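Local coordinates for glycosyl hydrolases family 2, sugar binding domain protein (Bacteroides uniformis str. 3978 T3 ii, PDB 6D1P), which probably hydrolyses O-glycosidic bonds as a gut bacterial beta-glucuronidase of glycosyl hydrolase family 2, at residues R272-L275 against P281-Y284; K354-N359 against S573-F578; V420-L425 against V475-P480; I784-Q789 against V793-S798. All coordinates share one frame; numbering follows the deposited sequence.

Contact 1: R272-L275 against P281-Y284; sequences RPQL and PALY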
loop_
_atom_site.group_PDB
_atom_site.type_symbol
_atom_site.label_atom_id
_atom_site.label_comp_id
_atom_site.label_asym_id
_atom_site.label_seq_id
_atom_site.Cartn_x
_atom_site.Cartn_y
_atom_site.Cartn_z
ATOM N N ARG A 272 2.998 59.544 -9.759
ATOM C CA ARG A 272 1.678 58.921 -9.592
ATOM C C ARG A 272 1.547 57.555 -10.264
ATOM O O ARG A 272 0.740 57.400 -11.196
ATOM C CB ARG A 272 0.560 59.851 -10.095
ATOM C CG ARG A 272 -0.149 60.637 -8.970
ATOM C CD ARG A 272 -1.576 61.121 -9.329
ATOM N NE ARG A 272 -2.620 60.165 -8.933
ATOM C CZ ARG A 272 -3.926 60.316 -9.176
ATOM N NH1 ARG A 272 -4.376 61.394 -9.820
ATOM N NH2 ARG A 272 -4.785 59.387 -8.768
ATOM N N PRO A 273 2.293 56.542 -9.797
ATOM C CA PRO A 273 2.226 55.209 -10.423
ATOM C C PRO A 273 0.823 54.614 -10.434
ATOM O O PRO A 273 -0.011 54.896 -9.573
ATOM C CB PRO A 273 3.172 54.358 -9.556
ATOM C CG PRO A 273 3.362 55.150 -8.274
ATOM C CD PRO A 273 3.278 56.586 -8.702
ATOM N N GLN A 274 0.564 53.786 -11.441
ATOM C CA GLN A 274 -0.640 52.966 -11.422
ATOM C C GLN A 274 -0.611 52.055 -10.203
ATOM O O GLN A 274 0.373 51.355 -9.966
ATOM C CB GLN A 274 -0.738 52.129 -12.694
ATOM C CG GLN A 274 -1.135 52.894 -13.932
ATOM C CD GLN A 274 -1.957 52.043 -14.885
ATOM O OE1 GLN A 274 -1.495 51.689 -15.976
ATOM N NE2 GLN A 274 -3.185 51.706 -14.473
ATOM N N LEU A 275 -1.687 52.062 -9.434
ATOM C CA LEU A 275 -1.723 51.324 -8.181
ATOM C C LEU A 275 -2.276 49.914 -8.382
ATOM O O LEU A 275 -3.304 49.730 -9.048
ATOM C CB LEU A 275 -2.565 52.080 -7.159
ATOM C CG LEU A 275 -2.018 53.462 -6.797
ATOM C CD1 LEU A 275 -2.910 54.106 -5.750
ATOM C CD2 LEU A 275 -0.590 53.368 -6.302
ATOM N N PRO A 281 -5.840 45.296 -10.518
ATOM C CA PRO A 281 -4.510 44.689 -10.314
ATOM C C PRO A 281 -3.492 45.114 -11.369
ATOM O O PRO A 281 -2.926 44.297 -12.107
ATOM C CB PRO A 281 -4.823 43.185 -10.362
ATOM C CG PRO A 281 -6.011 43.075 -11.258
ATOM C CD PRO A 281 -6.835 44.327 -11.012
ATOM N N ALA A 282 -3.229 46.414 -11.431
ATOM C CA ALA A 282 -2.206 46.918 -12.334
ATOM C C ALA A 282 -0.839 46.373 -11.944
ATOM O O ALA A 282 -0.376 46.567 -10.813
ATOM C CB ALA A 282 -2.195 48.448 -12.323
ATOM N N LEU A 283 -0.185 45.712 -12.889
ATOM C CA LEU A 283 1.121 45.117 -12.678
ATOM C C LEU A 283 2.137 45.783 -13.587
ATOM O O LEU A 283 1.889 45.940 -14.788
ATOM C CB LEU A 283 1.091 43.616 -12.956
ATOM C CG LEU A 283 0.369 42.713 -11.963
ATOM C CD1 LEU A 283 0.244 41.280 -12.522
ATOM C CD2 LEU A 283 1.129 42.717 -10.660
ATOM N N TYR A 284 3.265 46.185 -13.007
ATOM C CA TYR A 284 4.430 46.621 -13.754
ATOM C C TYR A 284 5.315 45.425 -14.057
ATOM O O TYR A 284 5.179 44.352 -13.461
ATOM C CB TYR A 284 5.224 47.665 -12.969
ATOM C CG TYR A 284 4.617 49.050 -12.938
ATOM C CD1 TYR A 284 3.445 49.297 -12.238
ATOM C CD2 TYR A 284 5.228 50.115 -13.595
ATOM C CE1 TYR A 284 2.892 50.549 -12.193
ATOM C CE2 TYR A 284 4.679 51.392 -13.559
ATOM C CZ TYR A 284 3.509 51.601 -12.857
ATOM O OH TYR A 284 2.937 52.857 -12.808
HETATM O O HOH W 1 1.157 48.214 -9.912
#
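Tyr284 OH accepts the one direct hydrogen bond between 272-275 and 281-284, from Gln274 N at 2.9 Å. The N-H meets the oxygen at 142°, a bent approach, with the donor lying in the plane of the phenol ring, beyond its edge. With CG anti to the carbonyl carbon (chi1 -76°), the phenol is directed back toward Gln274 and ends with OH at its N-H. A water lies near both Gln274 O and Ala282 O, but its spacing to the latter is too short to be trusted and the bridge is doubtful. Van der Waals contacts lie beside the direct bond. Pro273 CB comes obliquely to the phenol, 4.3 Å from Tyr284 CZ. In a separate patch Ala282 CB sits 4.0 Å from Gln274 CB and 3.7 Å from the carbonyl oxygen Leu275 O. Elsewhere the Tyr284 ring meets Phe305 edge-to-face. A phenylalanine here would probably leave the Gln274 N-H without its acceptor and the Pro273-Gln274 backbone less firmly fixed. The contact ties together the connection from strand 263-271 to strand 284-292, whose four-stranded antiparallel sheet does not include 263-271, consistent with a crossing between the two sheets of an immunoglobulin-like (E-set) domain.

Contact 2: K354-N359 against S573-F578; sequences KEMGAN and SLFWTF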
loop_
_atom_site.group_PDB
_atom_site.type_symbol
_atom_site.label_atom_id
_atom_site.label_comp_id
_atom_site.label_asym_id
_atom_site.label_seq_id
_atom_site.Cartn_x
_atom_site.Cartn_y
_atom_site.Cartn_z
ATOM N N LYS A 354 -12.287 34.530 -7.663
ATOM C CA LYS A 354 -12.421 35.931 -8.048
ATOM C C LYS A 354 -13.865 36.276 -8.401
ATOM O O LYS A 354 -14.401 37.284 -7.935
ATOM C CB LYS A 354 -11.493 36.240 -9.221
ATOM C CG LYS A 354 -11.598 37.684 -9.695
ATOM C CD LYS A 354 -10.979 38.642 -8.693
ATOM C CE LYS A 354 -11.173 40.098 -9.129
ATOM N NZ LYS A 354 -10.276 40.994 -8.341
ATOM N N GLU A 355 -14.525 35.414 -9.180
ATOM C CA GLU A 355 -15.919 35.631 -9.558
ATOM C C GLU A 355 -16.873 35.551 -8.381
ATOM O O GLU A 355 -18.012 36.011 -8.503
ATOM C CB GLU A 355 -16.341 34.606 -10.608
ATOM C CG GLU A 355 -15.659 34.851 -11.915
ATOM C CD GLU A 355 -15.773 33.690 -12.869
ATOM O OE1 GLU A 355 -16.600 32.780 -12.609
ATOM O OE2 GLU A 355 -15.014 33.688 -13.872
ATOM N N MET A 356 -16.462 34.916 -7.279
ATOM C CA MET A 356 -17.292 34.901 -6.084
ATOM C C MET A 356 -17.259 36.257 -5.382
ATOM O O MET A 356 -18.141 36.556 -4.574
ATOM C CB MET A 356 -16.829 33.788 -5.138
ATOM C CG MET A 356 -17.771 33.499 -3.966
ATOM S SD MET A 356 -17.059 32.305 -2.774
ATOM C CE MET A 356 -15.468 33.080 -2.482
ATOM N N GLY A 357 -16.282 37.097 -5.702
ATOM C CA GLY A 357 -16.212 38.416 -5.128
ATOM C C GLY A 357 -15.254 38.546 -3.979
ATOM O O GLY A 357 -15.224 39.607 -3.349
ATOM N N ALA A 358 -14.492 37.494 -3.672
ATOM C CA ALA A 358 -13.405 37.579 -2.712
ATOM C C ALA A 358 -12.340 38.533 -3.212
ATOM O O ALA A 358 -12.154 38.715 -4.412
ATOM C CB ALA A 358 -12.771 36.199 -2.474
ATOM N N ASN A 359 -11.622 39.141 -2.273
ATOM C CA ASN A 359 -10.459 39.944 -2.624
ATOM C C ASN A 359 -9.224 39.517 -1.844
ATOM O O ASN A 359 -8.187 40.175 -1.945
ATOM C CB ASN A 359 -10.737 41.451 -2.423
ATOM C CG ASN A 359 -11.106 41.822 -0.974
ATOM O OD1 ASN A 359 -10.907 41.053 -0.029
ATOM N ND2 ASN A 359 -11.634 43.033 -0.803
ATOM N N SER A 573 -12.001 39.244 7.180
ATOM C CA SER A 573 -11.932 37.845 7.565
ATOM C C SER A 573 -11.639 36.976 6.350
ATOM O O SER A 573 -11.712 37.424 5.201
ATOM C CB SER A 573 -13.222 37.388 8.221
ATOM O OG SER A 573 -14.237 37.340 7.242
ATOM N N LEU A 574 -11.304 35.707 6.631
ATOM C CA LEU A 574 -11.196 34.655 5.622
ATOM C C LEU A 574 -12.018 33.476 6.109
ATOM O O LEU A 574 -11.666 32.849 7.115
ATOM C CB LEU A 574 -9.745 34.232 5.399
ATOM C CG LEU A 574 -8.763 35.392 5.235
ATOM C CD1 LEU A 574 -7.962 35.628 6.533
ATOM C CD2 LEU A 574 -7.841 35.160 4.061
ATOM N N PHE A 575 -13.112 33.164 5.420
ATOM C CA PHE A 575 -13.832 31.969 5.819
ATOM C C PHE A 575 -13.043 30.739 5.392
ATOM O O PHE A 575 -12.216 30.790 4.478
ATOM C CB PHE A 575 -15.265 31.956 5.270
ATOM C CG PHE A 575 -15.383 31.658 3.793
ATOM C CD1 PHE A 575 -15.410 32.696 2.860
ATOM C CD2 PHE A 575 -15.561 30.345 3.341
ATOM C CE1 PHE A 575 -15.567 32.428 1.492
ATOM C CE2 PHE A 575 -15.699 30.057 1.982
ATOM C CZ PHE A 575 -15.713 31.096 1.055
ATOM N N TRP A 576 -13.241 29.646 6.124
ATOM C CA TRP A 576 -12.612 28.359 5.833
ATOM C C TRP A 576 -13.739 27.428 5.420
ATOM O O TRP A 576 -14.560 27.036 6.256
ATOM C CB TRP A 576 -11.851 27.819 7.044
ATOM C CG TRP A 576 -11.139 26.500 6.794
ATOM C CD1 TRP A 576 -11.701 25.260 6.752
ATOM C CD2 TRP A 576 -9.742 26.319 6.544
ATOM N NE1 TRP A 576 -10.744 24.318 6.469
ATOM C CE2 TRP A 576 -9.532 24.938 6.339
ATOM C CE3 TRP A 576 -8.648 27.193 6.476
ATOM C CZ2 TRP A 576 -8.260 24.397 6.091
ATOM C CZ3 TRP A 576 -7.389 26.667 6.213
ATOM C CH2 TRP A 576 -7.204 25.274 6.020
ATOM N N THR A 577 -13.793 27.074 4.143
ATOM C CA THR A 577 -12.748 27.321 3.162
ATOM C C THR A 577 -13.461 27.334 1.821
ATOM O O THR A 577 -14.684 27.103 1.771
ATOM C CB THR A 577 -11.620 26.217 3.201
ATOM O OG1 THR A 577 -10.554 26.566 2.305
ATOM C CG2 THR A 577 -12.169 24.831 2.842
ATOM N N PHE A 578 -12.739 27.603 0.728
ATOM C CA PHE A 578 -13.425 27.729 -0.559
ATOM C C PHE A 578 -14.010 26.397 -1.014
ATOM O O PHE A 578 -15.180 26.327 -1.421
ATOM C CB PHE A 578 -12.483 28.277 -1.629
ATOM C CG PHE A 578 -13.125 28.384 -2.990
ATOM C CD1 PHE A 578 -14.180 29.271 -3.211
ATOM C CD2 PHE A 578 -12.684 27.593 -4.048
ATOM C CE1 PHE A 578 -14.793 29.363 -4.477
ATOM C CE2 PHE A 578 -13.275 27.676 -5.305
ATOM C CZ PHE A 578 -14.340 28.555 -5.528
#
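Met356 presents its thioether to the edges of two phenylalanines, Phe575 and Phe578, and lies over the face of neither. The sulfur SD is 5.3 Å from the centroid of the Phe578 ring and 88° off its normal, practically in plane. For Phe575 the corresponding distance from SD to the ring centroid is 5.5 Å, at 79°. The closest atoms differ between the two: SD itself comes to within 4.1 Å of Phe578 CE1, whereas the methyl CE meets Phe575 CE1 at 4.0 Å. The side chain runs out extended and then bends at its last torsion (chi3 51°), which brings CE round to Phe575 while SD stays beside Phe578. Phe578 runs alongside the thioether, pointing the other way.

Met356 belongs to the last turn of helix 343-356, which Gly357 ends in a Schellman motif; Gly357 N bonds to Lys354 O at 2.9 Å. Phe575 and Phe578 lie at and beyond the end of the TIM-barrel strand that includes 573-574, flanking a cis peptide between Trp576 and Thr577. Helix 609-617 completes the cluster, its Phe613 stacked on Phe575 and its Tyr610 touching both Met356 and Phe578. With no hydrogen bond between the segments, the contact rests on dispersion and Met-aromatic contacts: at Phe578 the sulfur probably sits near the weakly positive ring hydrogens, while at Phe575 the methyl meets the edge, with SD further back.

Contact 3: V420-L425 against V475-P480; sequences VILWGL and VDVYSP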
loop_
_atom_site.group_PDB
_atom_site.type_symbol
_atom_site.label_atom_id
_atom_site.label_comp_id
_atom_site.label_asym_id
_atom_site.label_seq_id
_atom_site.Cartn_x
_atom_site.Cartn_y
_atom_site.Cartn_z
ATOM N N VAL A 420 0.905 39.775 -1.921
ATOM C CA VAL A 420 1.230 39.250 -0.600
ATOM C C VAL A 420 1.404 40.396 0.386
ATOM O O VAL A 420 2.279 41.251 0.214
ATOM C CB VAL A 420 2.497 38.385 -0.639
ATOM C CG1 VAL A 420 2.921 38.047 0.774
ATOM C CG2 VAL A 420 2.246 37.106 -1.465
ATOM N N ILE A 421 0.601 40.387 1.442
ATOM C CA ILE A 421 0.749 41.359 2.513
ATOM C C ILE A 421 1.060 40.721 3.861
ATOM O O ILE A 421 1.520 41.429 4.770
ATOM C CB ILE A 421 -0.505 42.248 2.620
ATOM C CG1 ILE A 421 -1.739 41.385 2.802
ATOM C CG2 ILE A 421 -0.669 43.067 1.376
ATOM C CD1 ILE A 421 -2.946 42.150 3.151
ATOM N N LEU A 422 0.852 39.417 4.042
ATOM C CA LEU A 422 1.063 38.796 5.338
ATOM C C LEU A 422 1.883 37.529 5.184
ATOM O O LEU A 422 1.524 36.650 4.398
ATOM C CB LEU A 422 -0.265 38.479 6.030
ATOM C CG LEU A 422 -1.029 39.694 6.559
ATOM C CD1 LEU A 422 -2.438 39.312 6.956
ATOM C CD2 LEU A 422 -0.297 40.366 7.722
ATOM N N TRP A 423 2.995 37.461 5.920
ATOM C CA TRP A 423 3.723 36.219 6.142
ATOM C C TRP A 423 3.236 35.606 7.447
ATOM O O TRP A 423 3.388 36.215 8.513
ATOM C CB TRP A 423 5.227 36.457 6.223
ATOM C CG TRP A 423 5.874 37.112 5.041
ATOM C CD1 TRP A 423 6.679 38.214 5.063
ATOM C CD2 TRP A 423 5.808 36.694 3.669
ATOM N NE1 TRP A 423 7.110 38.511 3.792
ATOM C CE2 TRP A 423 6.593 37.592 2.920
ATOM C CE3 TRP A 423 5.166 35.644 3.004
ATOM C CZ2 TRP A 423 6.737 37.483 1.535
ATOM C CZ3 TRP A 423 5.319 35.528 1.637
ATOM C CH2 TRP A 423 6.100 36.436 0.915
ATOM N N GLY A 424 2.652 34.413 7.374
ATOM C CA GLY A 424 2.246 33.692 8.576
ATOM C C GLY A 424 3.368 32.813 9.115
ATOM O O GLY A 424 4.106 32.193 8.358
ATOM N N LEU A 425 3.491 32.773 10.444
ATOM C CA LEU A 425 4.571 32.008 11.073
ATOM C C LEU A 425 4.135 30.651 11.608
ATOM O O LEU A 425 4.996 29.812 11.882
ATOM C CB LEU A 425 5.206 32.812 12.211
ATOM C CG LEU A 425 5.567 34.258 11.847
ATOM C CD1 LEU A 425 6.006 35.026 13.095
ATOM C CD2 LEU A 425 6.641 34.320 10.758
ATOM N N VAL A 475 3.642 38.804 17.066
ATOM C CA VAL A 475 3.543 39.128 15.641
ATOM C C VAL A 475 2.864 40.470 15.408
ATOM O O VAL A 475 2.344 41.099 16.342
ATOM C CB VAL A 475 2.761 38.045 14.886
ATOM C CG1 VAL A 475 3.451 36.712 15.005
ATOM C CG2 VAL A 475 1.338 37.975 15.440
ATOM N N ASP A 476 2.828 40.907 14.148
ATOM C CA ASP A 476 2.127 42.149 13.850
ATOM C C ASP A 476 0.611 41.962 13.878
ATOM O O ASP A 476 -0.100 42.751 14.505
ATOM C CB ASP A 476 2.595 42.697 12.512
ATOM C CG ASP A 476 4.083 42.927 12.487
ATOM O OD1 ASP A 476 4.572 43.672 13.372
ATOM O OD2 ASP A 476 4.763 42.361 11.602
ATOM N N VAL A 477 0.094 40.908 13.237
ATOM C CA VAL A 477 -1.343 40.704 13.110
ATOM C C VAL A 477 -1.723 39.332 13.659
ATOM O O VAL A 477 -1.044 38.332 13.404
ATOM C CB VAL A 477 -1.803 40.860 11.647
ATOM C CG1 VAL A 477 -3.299 40.691 11.559
ATOM C CG2 VAL A 477 -1.389 42.228 11.098
ATOM N N TYR A 478 -2.826 39.279 14.398
ATOM C CA TYR A 478 -3.196 38.078 15.122
ATOM C C TYR A 478 -4.629 37.673 14.815
ATOM O O TYR A 478 -5.520 38.528 14.728
ATOM C CB TYR A 478 -3.049 38.260 16.632
ATOM C CG TYR A 478 -3.438 37.017 17.374
ATOM C CD1 TYR A 478 -2.598 35.922 17.379
ATOM C CD2 TYR A 478 -4.654 36.920 18.033
ATOM C CE1 TYR A 478 -2.942 34.760 18.033
ATOM C CE2 TYR A 478 -5.010 35.759 18.701
ATOM C CZ TYR A 478 -4.138 34.676 18.687
ATOM O OH TYR A 478 -4.440 33.496 19.330
ATOM N N SER A 479 -4.842 36.363 14.671
ATOM C CA SER A 479 -6.165 35.774 14.531
ATOM C C SER A 479 -6.402 34.806 15.678
ATOM O O SER A 479 -5.600 33.876 15.867
ATOM C CB SER A 479 -6.302 35.031 13.196
ATOM O OG SER A 479 -7.570 34.409 13.109
ATOM N N PRO A 480 -7.458 34.957 16.464
ATOM C CA PRO A 480 -7.822 33.883 17.400
ATOM C C PRO A 480 -8.683 32.862 16.690
ATOM O O PRO A 480 -8.782 32.920 15.463
ATOM C CB PRO A 480 -8.592 34.615 18.496
ATOM C CG PRO A 480 -9.273 35.765 17.722
ATOM C CD PRO A 480 -8.302 36.156 16.625
#
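Leu422 and Val477 lie 8.4 Å apart at CA, and Leu425 and Val475 8.5 Å at CA: the two backbones are too far apart for sheet pairing. Both belong to the (beta/alpha)8 TIM barrel, where strand 462-466 runs between strands 420-432 and 477-479 and is parallel to each. Trp423 makes backbone hydrogen bonds to Ser462 and Ala464 of that middle strand, so 420-425 and 475-480 meet through side chains alone, and no hydrogen bond joins them.

The bridge has two separate points. In the first, Leu422 lies nearly perpendicular to Val477, with the methyls Leu422 CD2 and Val477 CG2 4.0 Å apart. Leu422 has CG anti to its carbonyl carbon (chi1 -72°), which helps to turn CD2 toward that valine methyl. Leu509 touches both side chains and Trp384 of strand 382-386 also packs on Leu422, consistent with a place inside the barrel.

The second point is probably on the outer side, for Leu407 of helix 397-414 packs against Leu425, and Thr463 and Ile465 of the middle strand touch Val475 and Leu425 respectively. Asp476, between Val475 and Val477 in the chain, accepts hydrogen bonds at OD2 from His455 NE2 and Thr463 N, which fixes the start of 477-479 beside the middle strand. The side chains of Leu425 and Val475 run antiparallel, flank to flank, and the tighter of the two methyl contacts is theirs, Leu425 CD1 to Val475 CG1 at 3.6 Å.

Contact 4: I784-Q789 against V793-S798; sequences IRVNKQ and VVVSAS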
loop_
_atom_site.group_PDB
_atom_site.type_symbol
_atom_site.label_atom_id
_atom_site.label_comp_id
_atom_site.label_asym_id
_atom_site.label_seq_id
_atom_site.Cartn_x
_atom_site.Cartn_y
_atom_site.Cartn_z
ATOM N N ILE A 784 -24.152 7.960 -7.456
ATOM C CA ILE A 784 -22.793 7.726 -7.910
ATOM C C ILE A 784 -22.787 7.636 -9.427
ATOM O O ILE A 784 -23.723 7.105 -10.030
ATOM C CB ILE A 784 -22.207 6.453 -7.261
ATOM C CG1 ILE A 784 -20.733 6.293 -7.637
ATOM C CG2 ILE A 784 -23.064 5.251 -7.603
ATOM C CD1 ILE A 784 -19.951 5.427 -6.694
ATOM N N ARG A 785 -21.729 8.166 -10.040
ATOM C CA ARG A 785 -21.546 8.070 -11.483
ATOM C C ARG A 785 -20.943 6.729 -11.885
ATOM O O ARG A 785 -20.104 6.163 -11.170
ATOM C CB ARG A 785 -20.654 9.207 -11.976
ATOM C CG ARG A 785 -21.401 10.497 -12.170
ATOM C CD ARG A 785 -20.464 11.673 -12.205
ATOM N NE ARG A 785 -21.206 12.920 -12.029
ATOM C CZ ARG A 785 -20.646 14.121 -11.888
ATOM N NH1 ARG A 785 -19.324 14.246 -11.907
ATOM N NH2 ARG A 785 -21.410 15.193 -11.717
ATOM N N VAL A 786 -21.370 6.236 -13.046
ATOM C CA VAL A 786 -20.953 4.954 -13.607
ATOM C C VAL A 786 -20.384 5.208 -14.997
ATOM O O VAL A 786 -20.987 5.934 -15.790
ATOM C CB VAL A 786 -22.129 3.965 -13.683
ATOM C CG1 VAL A 786 -21.633 2.569 -14.065
ATOM C CG2 VAL A 786 -22.868 3.925 -12.359
ATOM N N ASN A 787 -19.231 4.620 -15.301
ATOM C CA ASN A 787 -18.603 4.912 -16.584
ATOM C C ASN A 787 -19.338 4.174 -17.693
ATOM O O ASN A 787 -19.569 2.967 -17.592
ATOM C CB ASN A 787 -17.121 4.539 -16.590
ATOM C CG ASN A 787 -16.417 5.034 -17.844
ATOM O OD1 ASN A 787 -16.426 4.369 -18.872
ATOM N ND2 ASN A 787 -15.843 6.229 -17.774
ATOM N N LYS A 788 -19.706 4.909 -18.749
ATOM C CA LYS A 788 -20.554 4.347 -19.797
ATOM C C LYS A 788 -19.861 3.206 -20.532
ATOM O O LYS A 788 -20.473 2.162 -20.785
ATOM C CB LYS A 788 -20.963 5.445 -20.781
ATOM C CG LYS A 788 -22.455 5.777 -20.796
ATOM C CD LYS A 788 -22.761 6.882 -21.806
ATOM C CE LYS A 788 -24.208 7.347 -21.707
ATOM N NZ LYS A 788 -24.426 8.646 -22.410
ATOM N N GLN A 789 -18.580 3.388 -20.871
ATOM C CA GLN A 789 -17.823 2.368 -21.597
ATOM C C GLN A 789 -17.928 0.993 -20.944
ATOM O O GLN A 789 -18.055 -0.024 -21.637
ATOM C CB GLN A 789 -16.351 2.780 -21.700
ATOM C CG GLN A 789 -16.070 3.954 -22.637
ATOM C CD GLN A 789 -14.723 4.610 -22.345
ATOM O OE1 GLN A 789 -14.608 5.430 -21.430
ATOM N NE2 GLN A 789 -13.694 4.238 -23.111
ATOM N N VAL A 793 -23.168 -3.450 -16.641
ATOM C CA VAL A 793 -22.732 -3.955 -15.345
ATOM C C VAL A 793 -23.956 -4.037 -14.438
ATOM O O VAL A 793 -25.068 -3.660 -14.818
ATOM C CB VAL A 793 -21.654 -3.059 -14.691
ATOM C CG1 VAL A 793 -20.401 -3.004 -15.529
ATOM C CG2 VAL A 793 -22.212 -1.647 -14.475
ATOM N N VAL A 794 -23.749 -4.512 -13.222
ATOM C CA VAL A 794 -24.773 -4.460 -12.188
ATOM C C VAL A 794 -24.199 -3.694 -11.008
ATOM O O VAL A 794 -23.134 -4.059 -10.490
ATOM C CB VAL A 794 -25.236 -5.856 -11.756
ATOM C CG1 VAL A 794 -26.198 -5.732 -10.595
ATOM C CG2 VAL A 794 -25.903 -6.587 -12.926
ATOM N N VAL A 795 -24.899 -2.620 -10.591
ATOM C CA VAL A 795 -24.544 -1.811 -9.424
ATOM C C VAL A 795 -25.363 -2.258 -8.214
ATOM O O VAL A 795 -26.569 -2.529 -8.320
ATOM C CB VAL A 795 -24.765 -0.315 -9.711
ATOM C CG1 VAL A 795 -24.565 0.527 -8.439
ATOM C CG2 VAL A 795 -23.832 0.146 -10.834
ATOM N N SER A 796 -24.710 -2.333 -7.055
ATOM C CA SER A 796 -25.376 -2.640 -5.799
ATOM C C SER A 796 -25.336 -1.439 -4.852
ATOM O O SER A 796 -24.376 -0.662 -4.847
ATOM C CB SER A 796 -24.719 -3.851 -5.119
ATOM O OG SER A 796 -23.391 -3.556 -4.723
ATOM N N ALA A 797 -26.371 -1.309 -4.022
ATOM C CA ALA A 797 -26.393 -0.290 -2.974
ATOM C C ALA A 797 -26.855 -0.920 -1.670
ATOM O O ALA A 797 -27.854 -1.647 -1.647
ATOM C CB ALA A 797 -27.304 0.898 -3.334
ATOM N N SER A 798 -26.125 -0.629 -0.592
ATOM C CA SER A 798 -26.439 -1.116 0.741
ATOM C C SER A 798 -26.296 0.009 1.756
ATOM O O SER A 798 -25.540 0.963 1.550
ATOM C CB SER A 798 -25.513 -2.266 1.138
ATOM O OG SER A 798 -25.242 -3.077 0.012
#
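Between Val793 and Val795, which both touch Val786 across the contact, Val794 N is hydrogen-bonded to Thr757 OG1, a residue whose side chain also meets Val793. This bond holds the backbone of 793-798 from its own side; no hydrogen bond crosses to 784-789, and the contact itself is made by three valines.

Val786 stands between the other two and uses a different methyl for each. Its CG2 meets CG2 of Val795 at 4.2 Å, and its CG1 meets CG2 of Val793 at 4.3 Å. The Val786 and Val795 side chains pass side by side, heading opposite ways. Both have CG1 anti to the backbone N, Val786 with chi1 -171°, a rotation that leaves each CG2 beside its own N and brings the two CG2 methyls together. The backbones stay well apart, with Val786 CA 8.7 Å from Val795 CA, a spacing of layers and not of paired strands.

Beyond the valines the same interior continues: Phe754 touches Ile784 from one segment and Ala797 from the other, and Ile809 packs on Val795. Val794 and Ser796 reach the second subunit, where Ser796 OG is hydrogen-bonded to Thr757 O and Val794 packs on Leu808 of that subunit. Valine methyls interlocking between two antiparallel sheets packed face to face, one holding 781-787 and the other 793-799, form the core packing of a beta-sandwich, here at the C-terminal end of the chain.

In the fold
From the N terminus, contact 1 comes first and closes a short loop between strands 263-271 and 284-292. Contact 2 then joins the end of helix 343-356 to the chain at the end of the strand at 572-574, closing a loop of 213 residues. Contact 3 is nested inside that loop and spans the stretch holding helix 440-457 and strand 462-466; the two reach the same barrel sheet, their centres about 18 Å apart. Contact 4 follows in series, closing a short connection, three residues long, between two sheets of the C-terminal sandwich, its centre about 54 Å from that of contact 1. None of the four touches another.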